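Local coordinates for chaperone protein gp12 (Lactococcus phage p2, PDB 3D8L) that probably acts as a chaperone for the tape measure protein and may help keep it in solution during phage tail assembly, at residues A[44-49]-A[73-78]. The protein carries 1 engineered substitution. Sequence-based numbering, arbitrary orientation.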
ATOM      1  N   VAL A  44      20.624  11.498   2.976  1.00 63.55           N
ATOM      2  CA  VAL A  44      19.840  10.306   2.641  1.00 63.27           C
ATOM      3  C   VAL A  44      18.589  10.688   1.871  1.00 63.41           C
ATOM      4  O   VAL A  44      18.335  10.120   0.833  1.00 63.84           O
ATOM      5  CB  VAL A  44      19.455   9.503   3.867  1.00 63.22           C
ATOM      6  CG1 VAL A  44      18.655   8.313   3.443  1.00 62.68           C
ATOM      7  CG2 VAL A  44      20.703   9.088   4.642  1.00 62.12           C
ATOM      8  N   GLN A  45      17.848  11.678   2.361  1.00 63.43           N
ATOM      9  CA  GLN A  45      16.653  12.175   1.683  1.00 63.44           C
ATOM     10  C   GLN A  45      16.873  12.386   0.184  1.00 63.82           C
ATOM     11  O   GLN A  45      16.116  11.861  -0.652  1.00 63.83           O
ATOM     12  CB  GLN A  45      16.161  13.488   2.314  1.00 62.93           C
ATOM     13  CG  GLN A  45      14.882  13.969   1.656  1.00 63.12           C
ATOM     14  CD  GLN A  45      14.201  15.158   2.317  1.00 62.29           C
ATOM     15  OE1 GLN A  45      13.021  15.396   2.069  1.00 59.00           O
ATOM     16  NE2 GLN A  45      14.938  15.924   3.122  1.00 61.12           N
ATOM     17  N   TYR A  46      17.899  13.153  -0.161  1.00 64.46           N
ATOM     18  CA  TYR A  46      18.078  13.562  -1.574  1.00 64.86           C
ATOM     19  C   TYR A  46      18.655  12.426  -2.351  1.00 65.27           C
ATOM     20  O   TYR A  46      18.274  12.228  -3.508  1.00 66.05           O
ATOM     21  CB  TYR A  46      18.982  14.793  -1.738  1.00 65.03           C
ATOM     22  CG  TYR A  46      19.022  15.382  -3.129  1.00 64.70           C
ATOM     23  CD1 TYR A  46      17.882  15.497  -3.902  1.00 65.84           C
ATOM     24  CD2 TYR A  46      20.202  15.878  -3.656  1.00 66.07           C
ATOM     25  CE1 TYR A  46      17.933  16.063  -5.177  1.00 65.25           C
ATOM     26  CE2 TYR A  46      20.258  16.413  -4.934  1.00 64.88           C
ATOM     27  CZ  TYR A  46      19.117  16.503  -5.679  1.00 64.53           C
ATOM     28  OH  TYR A  46      19.156  17.060  -6.925  1.00 64.84           O
ATOM     29  N   GLY A  47      19.559  11.686  -1.702  1.00 65.02           N
ATOM     30  CA  GLY A  47      20.169  10.476  -2.277  1.00 64.78           C
ATOM     31  C   GLY A  47      19.156   9.404  -2.624  1.00 64.60           C
ATOM     32  O   GLY A  47      19.192   8.822  -3.706  1.00 64.48           O
ATOM     33  N   LEU A  48      18.233   9.172  -1.700  1.00 64.57           N
ATOM     34  CA  LEU A  48      17.164   8.191  -1.887  1.00 64.15           C
ATOM     35  C   LEU A  48      16.213   8.710  -2.973  1.00 63.94           C
ATOM     36  O   LEU A  48      15.753   7.941  -3.819  1.00 63.25           O
ATOM     37  CB  LEU A  48      16.406   7.968  -0.567  1.00 63.71           C
ATOM     38  CG  LEU A  48      15.966   6.555  -0.258  1.00 63.73           C
ATOM     39  CD1 LEU A  48      15.029   6.533   0.951  1.00 63.20           C
ATOM     40  CD2 LEU A  48      15.289   5.963  -1.480  1.00 64.62           C
ATOM     41  N   TYR A  49      15.923  10.013  -2.948  1.00 63.73           N
ATOM     42  CA  TYR A  49      15.031  10.580  -3.949  1.00 63.79           C
ATOM     43  C   TYR A  49      15.600  10.306  -5.332  1.00 63.75           C
ATOM     44  O   TYR A  49      14.908   9.818  -6.227  1.00 63.18           O
ATOM     45  CB  TYR A  49      14.883  12.090  -3.780  1.00 63.84           C
ATOM     46  CG  TYR A  49      14.131  12.717  -4.928  1.00 63.56           C
ATOM     47  CD1 TYR A  49      12.776  12.579  -5.020  1.00 64.12           C
ATOM     48  CD2 TYR A  49      14.778  13.388  -5.938  1.00 62.80           C
ATOM     49  CE1 TYR A  49      12.076  13.108  -6.056  1.00 64.17           C
ATOM     50  CE2 TYR A  49      14.070  13.924  -7.002  1.00 62.96           C
ATOM     51  CZ  TYR A  49      12.712  13.788  -7.048  1.00 63.34           C
ATOM     52  OH  TYR A  49      11.931  14.324  -8.071  1.00 63.74           O
ATOM     53  N   PHE A  73      18.592  21.518  -2.476  1.00 61.26           N
ATOM     54  CA  PHE A  73      18.006  20.369  -3.159  1.00 61.29           C
ATOM     55  C   PHE A  73      16.478  20.424  -3.223  1.00 61.20           C
ATOM     56  O   PHE A  73      15.849  21.399  -2.811  1.00 60.66           O
ATOM     57  CB  PHE A  73      18.500  19.047  -2.518  1.00 61.76           C
ATOM     58  CG  PHE A  73      17.856  18.727  -1.185  1.00 62.04           C
ATOM     59  CD1 PHE A  73      18.225  19.407  -0.037  1.00 61.77           C
ATOM     60  CD2 PHE A  73      16.908  17.724  -1.077  1.00 62.20           C
ATOM     61  CE1 PHE A  73      17.633  19.119   1.191  1.00 61.55           C
ATOM     62  CE2 PHE A  73      16.326  17.434   0.157  1.00 62.29           C
ATOM     63  CZ  PHE A  73      16.689  18.142   1.287  1.00 61.40           C
ATOM     64  N   ASP A  74      15.911  19.377  -3.804  1.00 61.69           N
ATOM     65  CA  ASP A  74      14.482  19.224  -3.982  1.00 62.09           C
ATOM     66  C   ASP A  74      14.189  17.762  -4.192  1.00 62.33           C
ATOM     67  O   ASP A  74      14.924  17.096  -4.923  1.00 63.01           O
ATOM     68  CB  ASP A  74      14.027  19.932  -5.227  1.00 62.43           C
ATOM     69  CG  ASP A  74      12.530  20.063  -5.290  1.00 65.14           C
ATOM     70  OD1 ASP A  74      11.923  20.657  -4.360  1.00 69.54           O
ATOM     71  OD2 ASP A  74      11.949  19.592  -6.283  1.00 69.66           O
ATOM     72  N   THR A  75      13.129  17.266  -3.561  1.00 62.01           N
ATOM     73  CA  THR A  75      12.709  15.881  -3.710  1.00 61.55           C
ATOM     74  C   THR A  75      11.224  15.916  -3.954  1.00 61.24           C
ATOM     75  O   THR A  75      10.480  15.073  -3.503  1.00 61.26           O
ATOM     76  CB  THR A  75      12.971  15.101  -2.457  1.00 61.47           C
ATOM     77  OG1 THR A  75      12.195  15.675  -1.389  1.00 62.21           O
ATOM     78  CG2 THR A  75      14.451  15.110  -2.109  1.00 60.81           C
ATOM     79  N   ASP A  76      10.796  16.951  -4.643  1.00 61.14           N
ATOM     80  CA  ASP A  76       9.454  17.031  -5.156  1.00 61.07           C
ATOM     81  C   ASP A  76       8.366  16.896  -4.128  1.00 60.33           C
ATOM     82  O   ASP A  76       7.355  16.287  -4.381  1.00 60.07           O
ATOM     83  CB  ASP A  76       9.274  15.967  -6.208  1.00 61.96           C
ATOM     84  CG  ASP A  76       8.356  16.417  -7.288  1.00 64.79           C
ATOM     85  OD1 ASP A  76       7.190  16.757  -6.990  1.00 66.75           O
ATOM     86  OD2 ASP A  76       8.825  16.462  -8.441  1.00 69.97           O
ATOM     87  N   GLY A  77       8.580  17.476  -2.959  1.00 59.96           N
ATOM     88  CA  GLY A  77       7.590  17.430  -1.901  1.00 59.61           C
ATOM     89  C   GLY A  77       7.706  16.210  -1.002  1.00 59.23           C
ATOM     90  O   GLY A  77       7.005  16.122  -0.003  1.00 59.69           O
ATOM     91  N   LYS A  78       8.602  15.288  -1.321  1.00 58.44           N
ATOM     92  CA  LYS A  78       8.719  14.060  -0.567  1.00 58.20           C
ATOM     93  C   LYS A  78       9.705  14.163   0.608  1.00 57.46           C
ATOM     94  O   LYS A  78      10.899  14.377   0.425  1.00 56.79           O
ATOM     95  CB  LYS A  78       9.135  12.937  -1.516  1.00 58.50           C
ATOM     96  CG  LYS A  78       8.160  12.784  -2.719  1.00 59.04           C
ATOM     97  CD  LYS A  78       8.788  11.991  -3.903  1.00 58.37           C
ATOM     98  CE  LYS A  78       7.912  12.089  -5.157  1.00 58.37           C
ATOM     99  NZ  LYS A  78       6.473  11.996  -4.846  1.00 57.39           N
TER
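Tyr-49, on helix 37-53, lies against Thr-75 in the loop that joins helix 57-70 to helix 80-88, where a type I' beta turn runs from Thr-75 to Lys-78 in this all-helical fold. Outward along the tyrosine, CB meets the methyl CG2 of Thr-75 at 3.5 Å. CG and CD1 lie beside Thr-75 CB and CA, and CA itself sits over the face, 3.6 Å from the ring centroid, a CH-pi contact. CE1 reaches the carbonyl of Thr-75 and has Lys-78 CD at the ring edge, while OH ends 3.6 Å from Asp-76 CB. With CG anti to the backbone N (chi1 171°), the ring leaves the helix and passes Thr-75 to end beside Asp-76.

One turn back, Tyr-46 takes Phe-73 CB over its ring face at 3.7 Å from the centroid, and the two rings meet obliquely, planes at 48°. Phe-67 of helix 57-70 packs edge-to-face on Tyr-46 and also meets the Phe-73 ring. The aliphatic part of Gln-45 crosses Phe-73 roughly at right angles, with CG 4.0 Å from CE2. Within the turn, the Thr-75 hydroxyl OG1 donates to Lys-78 O at 2.6 Å, with OG1 lying 22° out of the carbonyl plane.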